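PDB 3M4A: putative Type I topoisomerase from Deinococcus radiodurans, which probably relaxes supercoiled DNA as a type IB topoisomerase, breaking one strand, letting the duplex swivel and resealing the break without ATP. Local coordinates for residues 141-144 against 145-149; 279-282 against 283-286; 311-314 against 315-319. One frame throughout, in Å; residues are numbered along the deposited sequence.

None of the three contacts is a core contact: each is a local one at the surface, made within a single helix or at its ends, and no two share an element. Contact 1 covers helix 141-147 and the two residues after it and is aromatic in character; contact 2 is the start of helix 282-289, where threonine hydroxyls do the work; contact 3, around the short helix 312-316, holds a charged pair. Contacts 1 and 3 lie on opposite sides of the chain's centre, about 44 Å apart between their centres. Contact 3 approaches the bound DNA to about 7 Å at its nearest atom, whereas contacts 1 and 2 remain more than 20 Å from it.

Contact 1 of 3, residues 141-144 against 145-149; sequences DIYA and RQHKT
The rings of Tyr143 and His147, one helical turn apart, lie face over face in an offset stack: their planes differ by 13° and their centroids are 3.9 Å apart. The imidazole puts CD2 over the middle of the phenol ring, and Tyr143 CZ returns the overlap above the centre of the imidazole. The nearest ring atoms are Tyr143 CE1 and His147 NE2, at 3.4 Å. Tyr143 turns CG away from its own backbone N (chi1 -172°), which swings the phenol out from the helix and leans it toward the following turn, where the histidine ring meets it. Tyr143 O also lies in plane at the imidazole's edge, 3.2 Å from CD2, while accepting the backbone bond from His147 N. This is the C-terminal end of helix 141-147, in the catalytic core of the type IB topoisomerase family, and Lys148 is the first residue to leave helical geometry, with phi 57°. Its N still reaches Ala144 O at 2.8 Å, and its bent chain swings NZ back to donate to Arg145 O. Beyond that turn, Thr149 comes up to the edge of the phenol ring, OG1 standing 3.5 Å from Tyr143 CE2. A water joins the two side chains, 2.8 Å from Tyr143 OH and 2.9 Å from Thr149 OG1.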
# COMPACT_ATOMS: atom_id res chain seq x y z
N ASP A 141 -3.45 11.84 15.01
CA ASP A 141 -3.55 13.19 15.58
C ASP A 141 -2.90 13.29 16.95
O ASP A 141 -2.19 14.24 17.24
CB ASP A 141 -5.02 13.62 15.73
CG ASP A 141 -5.66 14.02 14.42
OD1 ASP A 141 -5.04 13.82 13.36
OD2 ASP A 141 -6.81 14.51 14.45
N ILE A 142 -3.19 12.31 17.81
CA ILE A 142 -2.66 12.34 19.18
C ILE A 142 -1.14 12.24 19.16
O ILE A 142 -0.47 12.98 19.87
CB ILE A 142 -3.32 11.24 20.05
CG1 ILE A 142 -4.75 11.67 20.38
CG2 ILE A 142 -2.50 11.01 21.33
CD1 ILE A 142 -5.60 10.58 21.03
N TYR A 143 -0.59 11.37 18.32
CA TYR A 143 0.86 11.25 18.17
C TYR A 143 1.47 12.54 17.63
O TYR A 143 2.47 13.02 18.15
CB TYR A 143 1.25 10.07 17.26
CG TYR A 143 2.74 9.80 17.22
CD1 TYR A 143 3.32 8.85 18.06
CD2 TYR A 143 3.58 10.50 16.36
CE1 TYR A 143 4.69 8.60 18.03
CE2 TYR A 143 4.95 10.27 16.34
CZ TYR A 143 5.50 9.31 17.17
OH TYR A 143 6.86 9.09 17.12
N ALA A 144 0.87 13.11 16.59
CA ALA A 144 1.38 14.34 16.02
C ALA A 144 1.35 15.50 17.03
O ALA A 144 2.30 16.27 17.10
CB ALA A 144 0.61 14.71 14.74
N ARG A 145 0.27 15.61 17.80
CA ARG A 145 0.12 16.69 18.78
C ARG A 145 1.21 16.66 19.84
O ARG A 145 1.71 17.71 20.25
CB ARG A 145 -1.27 16.64 19.44
CG ARG A 145 -1.58 17.85 20.32
CD ARG A 145 -3.10 18.05 20.51
NE ARG A 145 -3.42 19.43 20.88
CZ ARG A 145 -4.61 19.87 21.30
NH1 ARG A 145 -5.66 19.04 21.41
NH2 ARG A 145 -4.77 21.15 21.62
N GLN A 146 1.60 15.46 20.27
CA GLN A 146 2.62 15.32 21.31
C GLN A 146 4.03 15.44 20.76
O GLN A 146 4.89 16.09 21.36
CB GLN A 146 2.45 14.00 22.07
CG GLN A 146 3.45 13.79 23.23
CD GLN A 146 3.62 15.01 24.18
OE1 GLN A 146 2.64 15.58 24.70
NE2 GLN A 146 4.87 15.39 24.41
N HIS A 147 4.28 14.85 19.59
CA HIS A 147 5.64 14.74 19.07
C HIS A 147 6.02 15.84 18.07
O HIS A 147 7.20 16.02 17.78
CB HIS A 147 5.86 13.38 18.43
CG HIS A 147 5.79 12.24 19.40
ND1 HIS A 147 6.92 11.70 19.99
CD2 HIS A 147 4.74 11.55 19.89
CE1 HIS A 147 6.56 10.72 20.79
NE2 HIS A 147 5.25 10.60 20.75
N LYS A 148 5.02 16.56 17.56
CA LYS A 148 5.23 17.61 16.56
C LYS A 148 5.96 17.05 15.33
O LYS A 148 6.85 17.68 14.77
CB LYS A 148 5.99 18.81 17.17
CG LYS A 148 5.47 19.23 18.54
CD LYS A 148 4.00 19.60 18.49
CE LYS A 148 3.54 20.31 19.77
NZ LYS A 148 3.71 19.47 20.98
N THR A 149 5.58 15.82 14.98
CA THR A 149 6.03 15.20 13.73
C THR A 149 4.79 14.68 13.00
O THR A 149 3.71 14.54 13.59
CB THR A 149 7.02 14.06 13.98
OG1 THR A 149 6.40 13.05 14.77
CG2 THR A 149 8.28 14.58 14.70
O HOH W 1 8.22 11.38 16.26

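Contact 2 of 3, residues 279-282 against 283-286; sequences GNTP and AVTR
Thr281 and Thr285 are joined twice through one carbonyl oxygen. Thr281 O accepts from Thr285 N at 3.0 Å and from Thr285 OG1 at 2.9 Å, the hydroxyl donating from above the carbonyl plane, 42° out of it, while the amide lies closer to that plane. Two donors of a single residue thus grip this oxygen. The hydroxyl is brought there by a first torsion of -60°, which leaves OG1 beside the backbone N of Thr285, so that both donors face the same carbonyl. Asn280 CB also meets this hydroxyl, 3.6 Å from Thr285 OG1. Thr281 uses its own hydroxyl in the other sense: OG1 accepts from Val284 N at 3.1 Å, in a fairly straight bond of 158° at the hydrogen. The same OG1 touches the methyl CG2 of Val284 at 3.2 Å, a tight approach that sets one branch of the valine against the capping oxygen.

In the next shell, Pro282 O takes the following backbone bond, from Arg286 N. Thr285 is buried, its side chain packing on Val274 and Ala275 of helix 260-278; Pro282 rests on Val271 of that helix. A valine in place of Thr285 would probably cost Thr281 O the hydroxyl bond, leaving one fewer tie between the cap residue and the first turn. Before the cap, Gly279, just past helix 260-278, leaves helical geometry with positive phi, and its O accepts from Arg137. The whole is a tight helix-to-helix connection whose second helix, 282-289, opens with a threonine N-cap followed directly by proline.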
# COMPACT_ATOMS: atom_id res chain seq x y z
N GLY A 279 12.39 6.56 5.91
CA GLY A 279 12.64 7.33 7.13
C GLY A 279 12.94 6.44 8.33
O GLY A 279 12.50 6.70 9.45
N ASN A 280 13.70 5.38 8.08
CA ASN A 280 14.10 4.40 9.08
C ASN A 280 15.60 4.20 9.07
O ASN A 280 16.27 4.61 8.13
CB ASN A 280 13.46 3.05 8.78
CG ASN A 280 12.00 3.01 9.16
OD1 ASN A 280 11.15 2.89 8.30
ND2 ASN A 280 11.71 3.12 10.44
N THR A 281 16.12 3.53 10.09
CA THR A 281 17.53 3.18 10.12
C THR A 281 17.75 2.06 9.09
O THR A 281 16.83 1.31 8.78
CB THR A 281 17.97 2.71 11.52
OG1 THR A 281 17.33 1.47 11.84
CG2 THR A 281 17.60 3.76 12.57
N PRO A 282 18.96 1.99 8.52
CA PRO A 282 19.29 0.83 7.67
C PRO A 282 19.04 -0.53 8.34
O PRO A 282 18.54 -1.45 7.70
CB PRO A 282 20.78 1.03 7.37
CG PRO A 282 20.97 2.50 7.47
CD PRO A 282 20.07 2.96 8.56
N ALA A 283 19.37 -0.65 9.63
CA ALA A 283 19.13 -1.90 10.34
C ALA A 283 17.65 -2.30 10.38
O ALA A 283 17.31 -3.48 10.17
CB ALA A 283 19.72 -1.82 11.78
N VAL A 284 16.77 -1.34 10.64
CA VAL A 284 15.34 -1.61 10.69
C VAL A 284 14.81 -1.92 9.28
O VAL A 284 13.92 -2.75 9.11
CB VAL A 284 14.57 -0.44 11.33
CG1 VAL A 284 13.06 -0.60 11.15
CG2 VAL A 284 14.91 -0.36 12.82
N THR A 285 15.36 -1.24 8.29
CA THR A 285 14.93 -1.42 6.89
C THR A 285 15.28 -2.84 6.41
O THR A 285 14.42 -3.55 5.87
CB THR A 285 15.56 -0.35 5.99
OG1 THR A 285 15.15 0.96 6.44
CG2 THR A 285 15.16 -0.55 4.53
N ARG A 286 16.52 -3.25 6.65
CA ARG A 286 16.97 -4.60 6.27
C ARG A 286 16.22 -5.66 7.08
O ARG A 286 15.83 -6.70 6.53
CB ARG A 286 18.49 -4.74 6.45
CG ARG A 286 19.13 -5.94 5.71
CD ARG A 286 20.63 -5.75 5.47
NE ARG A 286 21.16 -6.70 4.49
CZ ARG A 286 22.28 -6.54 3.79
NH1 ARG A 286 23.03 -5.45 3.93
NH2 ARG A 286 22.66 -7.48 2.93

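Contact 3 of 3, residues 311-314 against 315-319; sequences TERQ and EAELE
Arg313 lays its guanidinium alongside the side chain of Glu317, one turn further on, and the two flat groups stack with their planes only 17° apart. The setting is the helix 312-316, little more than a single turn, with Thr311 as its N-cap and running into a type I beta turn from Ala316 to Glu319. Glu317 CG sits over one face of the guanidinium, toward its rim, with Arg313 NH1 at 3.4 Å. The charges pair across the stack as a salt bridge, Arg313 NH2 to Glu317 OE2 at 3.6 Å, but OE2 stands off the plane of the guanidinium, so the pair is held by charge without a directed hydrogen bond. Glu317 has a second conformer, so the pairing described belongs to one of its two positions. Arg313 reaches its partner by an extended chain that starts with CG anti to the backbone N (chi1 -167°), whereas Glu317 bends at its second torsion to bring the carboxylate alongside.

On another side of the helix, Glu312 and Glu315 bring like charges near each other, OE1 to OE1 at 4.3 Å, which would be expected to disfavour that approach somewhat. The N-terminus is closed by Thr311 OG1, which accepts from Gln314 N at 3.0 Å with 163° at the hydrogen. Gln314 in turn sends OE1 back to accept from Arg310 N, just before the cap, and packs on Pro309 and on Arg330 of helix 323-337. Leu318 also packs on Pro309 and Arg330, and its CG stands 3.4 Å from Gln314 O.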
# COMPACT_ATOMS: atom_id res chain seq x y z
N THR A 311 4.51 -15.24 -21.41
CA THR A 311 3.34 -15.61 -22.22
C THR A 311 2.29 -14.54 -22.05
O THR A 311 2.38 -13.72 -21.14
CB THR A 311 2.71 -16.95 -21.81
OG1 THR A 311 1.97 -16.81 -20.58
CG2 THR A 311 3.76 -18.06 -21.68
N GLU A 312 1.28 -14.56 -22.92
CA GLU A 312 0.24 -13.54 -22.88
C GLU A 312 -0.57 -13.65 -21.59
O GLU A 312 -0.87 -12.62 -20.96
CB GLU A 312 -0.66 -13.62 -24.13
CG GLU A 312 0.08 -13.37 -25.45
CD GLU A 312 0.61 -11.94 -25.61
OE1 GLU A 312 -0.12 -10.99 -25.25
OE2 GLU A 312 1.75 -11.77 -26.09
N ARG A 313 -0.90 -14.86 -21.15
CA ARG A 313 -1.61 -15.00 -19.87
C ARG A 313 -0.76 -14.58 -18.68
O ARG A 313 -1.27 -13.99 -17.73
CB ARG A 313 -2.12 -16.41 -19.62
CG ARG A 313 -3.12 -16.43 -18.46
CD ARG A 313 -3.65 -17.79 -18.14
NE ARG A 313 -4.67 -17.73 -17.09
CZ ARG A 313 -4.42 -17.79 -15.78
NH1 ARG A 313 -3.18 -17.88 -15.31
NH2 ARG A 313 -5.43 -17.74 -14.93
N GLN A 314 0.53 -14.91 -18.70
CA GLN A 314 1.41 -14.49 -17.61
C GLN A 314 1.42 -12.97 -17.46
O GLN A 314 1.52 -12.47 -16.35
CB GLN A 314 2.83 -14.99 -17.82
CG GLN A 314 2.99 -16.47 -17.51
CD GLN A 314 4.37 -16.98 -17.80
OE1 GLN A 314 5.33 -16.21 -17.87
NE2 GLN A 314 4.48 -18.30 -17.97
N GLU A 315 1.33 -12.26 -18.57
CA GLU A 315 1.22 -10.80 -18.52
C GLU A 315 -0.17 -10.38 -18.05
O GLU A 315 -0.32 -9.49 -17.20
CB GLU A 315 1.49 -10.20 -19.89
CG GLU A 315 1.60 -8.68 -19.89
CD GLU A 315 2.15 -8.15 -21.18
OE1 GLU A 315 1.51 -8.39 -22.24
OE2 GLU A 315 3.22 -7.51 -21.15
N ALA A 316 -1.20 -11.01 -18.60
CA ALA A 316 -2.57 -10.67 -18.23
C ALA A 316 -2.86 -10.83 -16.74
O ALA A 316 -3.66 -10.08 -16.18
CB ALA A 316 -3.58 -11.51 -19.05
N GLU A 317 -2.23 -11.81 -16.09
CA GLU A 317 -2.44 -12.07 -14.67
C GLU A 317 -1.82 -10.99 -13.78
O GLU A 317 -2.07 -10.95 -12.57
CB GLU A 317 -1.89 -13.45 -14.28
CG GLU A 317 -2.82 -14.60 -14.65
CD GLU A 317 -4.09 -14.62 -13.80
OE1 GLU A 317 -4.03 -15.00 -12.61
OE2 GLU A 317 -5.16 -14.25 -14.33
N LEU A 318 -1.01 -10.12 -14.39
CA LEU A 318 -0.35 -9.01 -13.69
C LEU A 318 -1.10 -7.68 -13.91
O LEU A 318 -0.60 -6.61 -13.52
CB LEU A 318 1.10 -8.88 -14.15
CG LEU A 318 1.98 -10.13 -13.97
CD1 LEU A 318 3.37 -9.93 -14.60
CD2 LEU A 318 2.08 -10.53 -12.52
N GLU A 319 -2.29 -7.72 -14.51
CA GLU A 319 -3.09 -6.50 -14.69
C GLU A 319 -3.40 -5.87 -13.33
O GLU A 319 -3.73 -6.58 -12.38
CB GLU A 319 -4.42 -6.80 -15.42
CG GLU A 319 -5.24 -5.54 -15.74
CD GLU A 319 -6.70 -5.82 -16.12
OE1 GLU A 319 -7.07 -7.00 -16.35
OE2 GLU A 319 -7.48 -4.83 -16.19